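Local atomic coordinates of minor capsid protein (Cafeteriavirus-dependent mavirus, PDB entry 6G42), a protein that probably forms the pentameric penton that closes the fivefold vertices of the virophage capsid, built round a single jelly-roll. Residues H59-P64 and H287-L292; M103-D108 and Q243-Y248; S202-E207 and L275-Y280. One frame throughout, in Å; residues are numbered along the deposited sequence. Where two conformers were deposited one is given.

Interaction 1: residues H59-P64 and H287-L292; sequences HKIRLP and HPLTLL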
# COMPACT_ATOMS: atom_id res chain seq x y z
N HIS C 59 -15.11 -10.96 14.74
CA HIS C 59 -16.16 -10.36 13.92
C HIS C 59 -17.34 -9.85 14.73
O HIS C 59 -18.06 -10.64 15.33
CB HIS C 59 -16.64 -11.36 12.89
CG HIS C 59 -17.46 -10.76 11.80
ND1 HIS C 59 -17.10 -9.60 11.16
CD2 HIS C 59 -18.61 -11.17 11.23
CE1 HIS C 59 -18.01 -9.31 10.24
NE2 HIS C 59 -18.93 -10.26 10.26
N LYS C 60 -17.56 -8.54 14.67
CA LYS C 60 -18.57 -7.82 15.46
C LYS C 60 -18.32 -7.90 16.97
O LYS C 60 -18.98 -8.63 17.71
CB LYS C 60 -19.99 -8.25 15.08
CG LYS C 60 -20.20 -8.24 13.58
CD LYS C 60 -21.64 -8.48 13.21
CE LYS C 60 -21.74 -8.79 11.74
NZ LYS C 60 -23.16 -8.86 11.32
N ILE C 61 -17.34 -7.10 17.37
CA ILE C 61 -17.00 -6.87 18.78
C ILE C 61 -17.00 -5.37 19.05
O ILE C 61 -17.08 -4.57 18.12
CB ILE C 61 -15.61 -7.41 19.11
CG1 ILE C 61 -14.54 -6.71 18.27
CG2 ILE C 61 -15.57 -8.91 18.88
CD1 ILE C 61 -13.15 -6.89 18.80
N ARG C 62 -16.88 -5.01 20.33
CA ARG C 62 -16.80 -3.61 20.74
C ARG C 62 -15.50 -3.36 21.50
O ARG C 62 -15.07 -4.19 22.30
CB ARG C 62 -17.98 -3.23 21.62
CG ARG C 62 -18.31 -1.75 21.56
CD ARG C 62 -19.23 -1.31 22.68
NE ARG C 62 -19.68 0.06 22.50
CZ ARG C 62 -20.34 0.78 23.40
NH1 ARG C 62 -20.64 0.27 24.60
NH2 ARG C 62 -20.70 2.03 23.12
N LEU C 63 -14.87 -2.21 21.24
CA LEU C 63 -13.63 -1.83 21.91
C LEU C 63 -13.70 -0.38 22.38
O LEU C 63 -14.30 0.47 21.71
CB LEU C 63 -12.44 -2.01 20.98
CG LEU C 63 -12.06 -3.45 20.58
CD1 LEU C 63 -10.96 -3.41 19.53
CD2 LEU C 63 -11.62 -4.28 21.77
N PRO C 64 -13.10 -0.08 23.55
CA PRO C 64 -13.07 1.31 24.02
C PRO C 64 -12.07 2.17 23.25
O PRO C 64 -11.05 1.67 22.77
CB PRO C 64 -12.66 1.18 25.49
CG PRO C 64 -11.92 -0.11 25.58
CD PRO C 64 -12.57 -1.01 24.57
N HIS C 287 -7.52 -7.02 30.71
CA HIS C 287 -8.98 -7.27 30.76
C HIS C 287 -9.44 -8.10 29.56
O HIS C 287 -8.87 -7.98 28.48
CB HIS C 287 -9.77 -5.95 30.87
CG HIS C 287 -9.56 -5.01 29.72
ND1 HIS C 287 -10.54 -4.76 28.79
CD2 HIS C 287 -8.49 -4.26 29.36
CE1 HIS C 287 -10.08 -3.90 27.90
NE2 HIS C 287 -8.84 -3.58 28.23
N PRO C 288 -10.49 -8.94 29.74
CA PRO C 288 -10.84 -9.89 28.68
C PRO C 288 -11.64 -9.27 27.54
O PRO C 288 -12.37 -8.28 27.74
CB PRO C 288 -11.67 -10.95 29.42
CG PRO C 288 -12.21 -10.26 30.63
CD PRO C 288 -11.50 -8.95 30.81
N LEU C 289 -11.49 -9.86 26.35
CA LEU C 289 -12.35 -9.56 25.21
C LEU C 289 -13.72 -10.20 25.46
O LEU C 289 -13.80 -11.40 25.74
CB LEU C 289 -11.74 -10.09 23.91
CG LEU C 289 -12.54 -9.88 22.62
CD1 LEU C 289 -12.67 -8.39 22.30
CD2 LEU C 289 -11.90 -10.63 21.46
N THR C 290 -14.79 -9.42 25.33
CA THR C 290 -16.14 -9.90 25.67
C THR C 290 -17.04 -10.03 24.44
O THR C 290 -16.84 -9.35 23.44
CB THR C 290 -16.82 -9.00 26.73
OG1 THR C 290 -17.01 -7.68 26.22
CG2 THR C 290 -15.97 -8.93 28.01
N LEU C 291 -18.02 -10.92 24.54
CA LEU C 291 -18.97 -11.20 23.45
C LEU C 291 -20.12 -10.17 23.38
O LEU C 291 -20.57 -9.64 24.41
CB LEU C 291 -19.59 -12.59 23.62
CG LEU C 291 -18.64 -13.79 23.51
CD1 LEU C 291 -19.30 -15.06 24.03
CD2 LEU C 291 -18.20 -13.99 22.07
N LEU C 292 -20.55 -9.90 22.15
CA LEU C 292 -21.86 -9.30 21.88
C LEU C 292 -22.80 -10.44 21.46
O LEU C 292 -22.34 -11.55 21.21
CB LEU C 292 -21.76 -8.26 20.76
CG LEU C 292 -20.77 -7.12 20.98
CD1 LEU C 292 -20.67 -6.25 19.74
CD2 LEU C 292 -21.17 -6.28 22.18

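Interaction 2: residues M103-D108 and Q243-Y248; sequences MYDYVD and QNNQDY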
# COMPACT_ATOMS: atom_id res chain seq x y z
N MET C 103 -14.45 5.21 27.79
CA MET C 103 -15.38 5.92 26.90
C MET C 103 -15.25 5.32 25.50
O MET C 103 -14.26 4.67 25.19
CB MET C 103 -15.08 7.41 26.87
CG MET C 103 -15.35 8.12 28.20
SD MET C 103 -14.52 9.71 28.34
CE MET C 103 -15.33 10.62 27.02
N TYR C 104 -16.26 5.55 24.67
CA TYR C 104 -16.42 4.83 23.39
C TYR C 104 -16.63 5.72 22.15
O TYR C 104 -16.99 5.22 21.09
CB TYR C 104 -17.56 3.81 23.54
CG TYR C 104 -17.24 2.69 24.51
CD1 TYR C 104 -17.40 2.86 25.88
CD2 TYR C 104 -16.74 1.47 24.05
CE1 TYR C 104 -17.09 1.84 26.77
CE2 TYR C 104 -16.42 0.45 24.93
CZ TYR C 104 -16.60 0.63 26.29
OH TYR C 104 -16.28 -0.39 27.15
N ASP C 105 -16.36 7.01 22.28
CA ASP C 105 -16.62 7.98 21.21
C ASP C 105 -15.74 9.22 21.42
O ASP C 105 -15.78 9.84 22.48
CB ASP C 105 -18.11 8.36 21.22
CG ASP C 105 -18.54 9.09 19.96
OD1 ASP C 105 -17.79 9.96 19.45
OD2 ASP C 105 -19.66 8.81 19.49
N TYR C 106 -14.96 9.58 20.40
CA TYR C 106 -14.08 10.76 20.48
C TYR C 106 -14.82 12.09 20.46
O TYR C 106 -14.23 13.12 20.80
CB TYR C 106 -12.99 10.72 19.39
CG TYR C 106 -11.96 9.62 19.63
CD1 TYR C 106 -11.19 9.60 20.80
CD2 TYR C 106 -11.79 8.59 18.71
CE1 TYR C 106 -10.27 8.59 21.03
CE2 TYR C 106 -10.87 7.58 18.94
CZ TYR C 106 -10.11 7.59 20.10
OH TYR C 106 -9.21 6.58 20.32
N VAL C 107 -16.10 12.08 20.06
CA VAL C 107 -16.97 13.25 20.19
C VAL C 107 -17.13 13.59 21.67
O VAL C 107 -16.97 14.75 22.06
CB VAL C 107 -18.36 13.05 19.54
CG1 VAL C 107 -19.26 14.26 19.77
CG2 VAL C 107 -18.23 12.79 18.04
N ASP C 108 -17.42 12.57 22.48
CA ASP C 108 -17.57 12.72 23.94
C ASP C 108 -16.30 13.20 24.63
O ASP C 108 -16.37 13.95 25.61
CB ASP C 108 -18.02 11.40 24.59
CG ASP C 108 -19.44 10.99 24.20
OD1 ASP C 108 -20.30 11.87 23.98
OD2 ASP C 108 -19.69 9.77 24.12
N GLN C 243 -7.87 3.43 14.06
CA GLN C 243 -7.83 4.11 12.75
C GLN C 243 -8.80 5.29 12.63
O GLN C 243 -8.53 6.25 11.91
CB GLN C 243 -8.16 3.10 11.64
CG GLN C 243 -7.18 1.94 11.52
CD GLN C 243 -5.87 2.30 10.83
OE1 GLN C 243 -5.75 3.34 10.18
NE2 GLN C 243 -4.87 1.42 10.97
N ASN C 244 -9.93 5.20 13.33
CA ASN C 244 -11.04 6.13 13.18
C ASN C 244 -11.89 6.16 14.46
O ASN C 244 -11.45 5.67 15.50
CB ASN C 244 -11.87 5.72 11.96
CG ASN C 244 -12.46 4.33 12.10
OD1 ASN C 244 -12.21 3.63 13.08
ND2 ASN C 244 -13.24 3.92 11.11
N ASN C 245 -13.09 6.72 14.39
CA ASN C 245 -13.97 6.84 15.56
C ASN C 245 -15.00 5.69 15.65
O ASN C 245 -16.16 5.92 15.98
CB ASN C 245 -14.67 8.19 15.51
CG ASN C 245 -15.42 8.51 16.79
OD1 ASN C 245 -14.92 8.29 17.89
ND2 ASN C 245 -16.64 9.01 16.64
N GLN C 246 -14.56 4.46 15.38
CA GLN C 246 -15.43 3.30 15.41
C GLN C 246 -15.14 2.46 16.65
O GLN C 246 -14.06 1.87 16.75
CB GLN C 246 -15.26 2.44 14.16
CG GLN C 246 -16.01 2.91 12.94
CD GLN C 246 -16.07 1.84 11.86
OE1 GLN C 246 -15.09 1.58 11.16
NE2 GLN C 246 -17.23 1.19 11.73
N ASP C 247 -16.10 2.41 17.57
CA ASP C 247 -16.04 1.49 18.71
C ASP C 247 -16.34 0.04 18.30
O ASP C 247 -15.75 -0.89 18.86
CB ASP C 247 -16.91 1.94 19.91
CG ASP C 247 -18.33 2.38 19.52
OD1 ASP C 247 -18.54 2.90 18.40
OD2 ASP C 247 -19.23 2.24 20.37
N TYR C 248 -17.24 -0.14 17.34
CA TYR C 248 -17.56 -1.48 16.83
C TYR C 248 -16.64 -1.85 15.67
O TYR C 248 -16.56 -1.12 14.68
CB TYR C 248 -19.02 -1.56 16.40
CG TYR C 248 -19.99 -1.43 17.55
CD1 TYR C 248 -20.34 -0.18 18.04
CD2 TYR C 248 -20.56 -2.56 18.15
CE1 TYR C 248 -21.24 -0.04 19.09
CE2 TYR C 248 -21.46 -2.44 19.21
CZ TYR C 248 -21.79 -1.17 19.68
OH TYR C 248 -22.67 -1.00 20.73

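Interaction 3: residues S202-E207 and L275-Y280; sequences SHIVIE and LSFTIY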
# COMPACT_ATOMS: atom_id res chain seq x y z
N SER C 202 -3.46 -1.47 23.44
CA SER C 202 -2.13 -1.74 22.89
C SER C 202 -2.09 -3.04 22.08
O SER C 202 -1.82 -3.01 20.88
CB SER C 202 -1.11 -1.81 24.02
OG SER C 202 0.13 -2.33 23.57
N HIS C 203 -2.37 -4.15 22.75
CA HIS C 203 -2.28 -5.50 22.17
C HIS C 203 -3.54 -6.31 22.46
O HIS C 203 -4.27 -6.01 23.41
CB HIS C 203 -1.07 -6.24 22.75
CG HIS C 203 0.23 -5.96 22.06
ND1 HIS C 203 1.09 -4.95 22.44
CD2 HIS C 203 0.83 -6.59 21.02
CE1 HIS C 203 2.15 -4.96 21.66
NE2 HIS C 203 2.02 -5.94 20.79
N ILE C 204 -3.79 -7.32 21.63
CA ILE C 204 -4.84 -8.32 21.86
C ILE C 204 -4.14 -9.67 21.72
O ILE C 204 -3.50 -9.94 20.71
CB ILE C 204 -6.00 -8.23 20.82
CG1 ILE C 204 -6.75 -6.91 20.97
CG2 ILE C 204 -6.96 -9.41 20.99
CD1 ILE C 204 -7.72 -6.61 19.85
N VAL C 205 -4.31 -10.50 22.73
CA VAL C 205 -3.53 -11.72 22.91
C VAL C 205 -4.47 -12.91 23.00
O VAL C 205 -5.59 -12.79 23.50
CB VAL C 205 -2.71 -11.61 24.22
CG1 VAL C 205 -2.12 -12.96 24.64
CG2 VAL C 205 -1.59 -10.58 24.06
N ILE C 206 -4.01 -14.06 22.51
CA ILE C 206 -4.62 -15.36 22.79
C ILE C 206 -3.74 -16.07 23.83
O ILE C 206 -2.54 -16.27 23.59
CB ILE C 206 -4.71 -16.24 21.53
CG1 ILE C 206 -5.65 -15.59 20.51
CG2 ILE C 206 -5.20 -17.65 21.88
CD1 ILE C 206 -5.67 -16.26 19.15
N GLU C 207 -4.34 -16.45 24.96
CA GLU C 207 -3.65 -17.20 26.04
C GLU C 207 -4.37 -18.50 26.43
O GLU C 207 -5.53 -18.72 26.07
CB GLU C 207 -3.41 -16.30 27.27
CG GLU C 207 -4.61 -15.51 27.79
CD GLU C 207 -4.24 -14.53 28.90
OE1 GLU C 207 -3.12 -13.97 28.89
OE2 GLU C 207 -5.09 -14.28 29.77
N LEU C 275 -8.53 -21.91 25.13
CA LEU C 275 -8.03 -20.68 24.52
C LEU C 275 -8.96 -19.55 24.93
O LEU C 275 -10.18 -19.73 24.92
CB LEU C 275 -8.00 -20.78 22.99
CG LEU C 275 -7.11 -21.84 22.37
CD1 LEU C 275 -7.38 -21.96 20.88
CD2 LEU C 275 -5.65 -21.52 22.61
N SER C 276 -8.38 -18.40 25.27
CA SER C 276 -9.17 -17.19 25.53
C SER C 276 -8.46 -15.95 25.00
O SER C 276 -7.23 -15.91 24.94
CB SER C 276 -9.48 -17.04 27.02
OG SER C 276 -8.36 -17.35 27.82
N PHE C 277 -9.26 -14.95 24.64
CA PHE C 277 -8.78 -13.67 24.11
C PHE C 277 -8.76 -12.60 25.21
O PHE C 277 -9.73 -12.41 25.94
CB PHE C 277 -9.66 -13.22 22.94
CG PHE C 277 -9.41 -13.98 21.66
CD1 PHE C 277 -9.91 -15.27 21.49
CD2 PHE C 277 -8.68 -13.41 20.63
CE1 PHE C 277 -9.68 -15.97 20.31
CE2 PHE C 277 -8.44 -14.10 19.45
CZ PHE C 277 -8.94 -15.38 19.29
N THR C 278 -7.64 -11.89 25.29
CA THR C 278 -7.38 -10.91 26.34
C THR C 278 -6.82 -9.64 25.73
O THR C 278 -5.97 -9.70 24.84
CB THR C 278 -6.35 -11.45 27.34
OG1 THR C 278 -6.67 -12.80 27.70
CG2 THR C 278 -6.32 -10.61 28.59
N ILE C 279 -7.28 -8.50 26.23
CA ILE C 279 -6.85 -7.19 25.77
C ILE C 279 -5.89 -6.62 26.81
O ILE C 279 -6.23 -6.57 27.99
CB ILE C 279 -8.05 -6.22 25.61
CG1 ILE C 279 -9.12 -6.81 24.68
CG2 ILE C 279 -7.60 -4.87 25.05
CD1 ILE C 279 -10.49 -6.18 24.86
N TYR C 280 -4.71 -6.19 26.36
CA TYR C 280 -3.76 -5.43 27.20
C TYR C 280 -3.84 -3.95 26.86
O TYR C 280 -3.71 -3.58 25.70
CB TYR C 280 -2.33 -5.92 26.98
CG TYR C 280 -2.03 -7.19 27.73
CD1 TYR C 280 -2.45 -8.42 27.24
CD2 TYR C 280 -1.35 -7.16 28.94
CE1 TYR C 280 -2.19 -9.59 27.94
CE2 TYR C 280 -1.09 -8.32 29.65
CZ TYR C 280 -1.51 -9.54 29.14
OH TYR C 280 -1.24 -10.69 29.85

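Interaction 1: residues H59-P64 and H287-L292
L292 and L289 meet residues 60-63 in two different ways, one against backbone and the other against side chains. The CA-CB bond of L292 points at the opposing segment, and its CG stands beside its own backbone N (chi1 -57°). This carries CD1 onto the main chain of residues 60-62, with K60 O 3.6 Å and I61 C 3.8 Å from L292 CD1. The second branch extends toward R62, L292 CD2 lying 4.4 Å from R62 CB. L289 works through a single methyl. Its CG extends opposite the backbone N (chi1 179°), and the side chain crosses that of I61 at about a right angle; the two touch through their terminal methyls, L289 CD1 to I61 CD1 being 3.8 Å. A little farther off, L63 CD2 lies 4.3 Å from the same L289 CD1, leaving that methyl in reach of both I61 and L63. No hydrogen bond spans the two segments, and 284 Å² is buried between them by apolar packing. The polar main chain is served from outside: T295 OG1 is hydrogen-bonded to both K60 O and L292 N, tying the two backbones together through one hydroxyl. I251 and I279 extend the apolar cluster beside I61 and L63. K60 sends its long side chain the other way, to a neighbouring subunit, where NZ meets D165 of that chain in a salt bridge and F197 O of the same chain in a hydrogen bond. K60 and I61 both face N249 in a G1 beta bulge, where the chain turns a corner. The contact brings the end of strand 49-62, in one sheet, against the chain leaving strand 286-288, in another, the sheet-to-sheet packing of a jelly-roll sandwich.

Interaction 2: residues M103-D108 and Q243-Y248
N245 pushes its side-chain amide against D105 and Y106, using both of its polar atoms. From CB the chain runs out opposite the backbone N (chi1 -170°), which sets CG 3.8 Å from Y106 N. One step further, N245 OD1 accepts a nearly straight hydrogen bond from Y106 N, 2.8 Å long with an angle of 171° at the hydrogen; the donor is tilted somewhat from the carbonyl plane. The same oxygen lies obliquely beside the Y106 ring, whose plane is turned 40° from the amide, and the two side chains run past each other in opposite directions. At the other tip, N245 ND2 gives a hydrogen to D105 OD1 at 3.2 Å. D105 OD1 lies in the amide plane of N245, but ND2 stands above the carboxylate plane. From the opposite face of that plane V107 N donates to D105 OD1, 2.8 Å away. D105 is thus the N-cap of helix 106-120, and N245 extends the capping from a separate loop by taking the first N-H of the helix, that of Y106, while steadying the capping carboxylate. Beyond N245 ND2, V107 CG2 is a looser neighbour at 4.3 Å, and F135 touches N245, Y106 and V107 together. The loop before strand 248-264 is also held farther along: D247 CB lies 3.5 Å from Y104 O and at the edge of the Y104 ring, while D247 OD2 is engaged in a salt bridge with R62. N244 O approaches the edge of the Y106 ring in its plane, with Y106 CE2 4.0 Å away.

Interaction 3: residues S202-E207 and L275-Y280
I204 through E207 pair antiparallel with S276 through I279, strands 201-207 and 272-281 being neighbours in one sheet of the jelly-roll. Hydrogen-bonded pairs V205-T278 and E207-S276 alternate with non-hydrogen-bonded pairs I204-I279 and I206-F277, and the axes of the two short segments come within 4.7 Å of each other. V205 N to T278 O is 2.8 Å and T278 N to V205 O 2.9 Å. The ladder ends in a classic beta bulge, where S202 and H203 both face Y280, and Y280 O accepts from S202 N at 3.1 Å and from H203 N at 3.3 Å. Side chains sort onto two faces. On the one carrying I204, I206, F277 and I279, I206 lies alongside F277, pointing the same way, and lays CG1 over the ring: a CH-pi contact, I206 CG1 3.6 Å from the F277 ring centroid. I204 CG2 comes to the edge of the same ring. On the reverse face, V205 CG2 crosses slantwise to Y280 CD1 at 3.9 Å. E207 first takes CG between its backbone N and carbonyl carbon (chi1 49°), then runs out extended across T278 at about a right angle. Farther out, the face with I206 and F277 packs on strand 49-62 of the other sheet, through V53 and F56 against I206 and L58 against F277, and so belongs to the core of the sandwich. Strand 236-239 flanks 201-207 on one side, while 286-288 lies beside 272-281. From the latter, K286 forms a long, weak ion pair with E207 OE2. The same oxygen accepts a weak hydrogen bond from the threonine hydroxyl, T278 OG1 to E207 OE2 being 3.0 Å.

In the fold
Interaction 1 touches both others, whereas interactions 2 and 3 keep their nearest atoms about 9 Å apart. Residues 59-64 meet the loop of interaction 2 through a salt bridge, R62 NE to D247 OD2 at 3.1 Å, and a probable backbone hydrogen bond, L63 N to D247 O at 2.9 Å. Toward interaction 3, strand 286-288 pairs with strand 272-281, H287 O lying 2.8 Å from I279 N, and L63 CD2 packs on I279 CD1. The three thus run from the jelly-roll sandwich to helix 106-120. Interactions 1 and 2 both also touch a second subunit; interaction 3 reaches a third at S202 and H203.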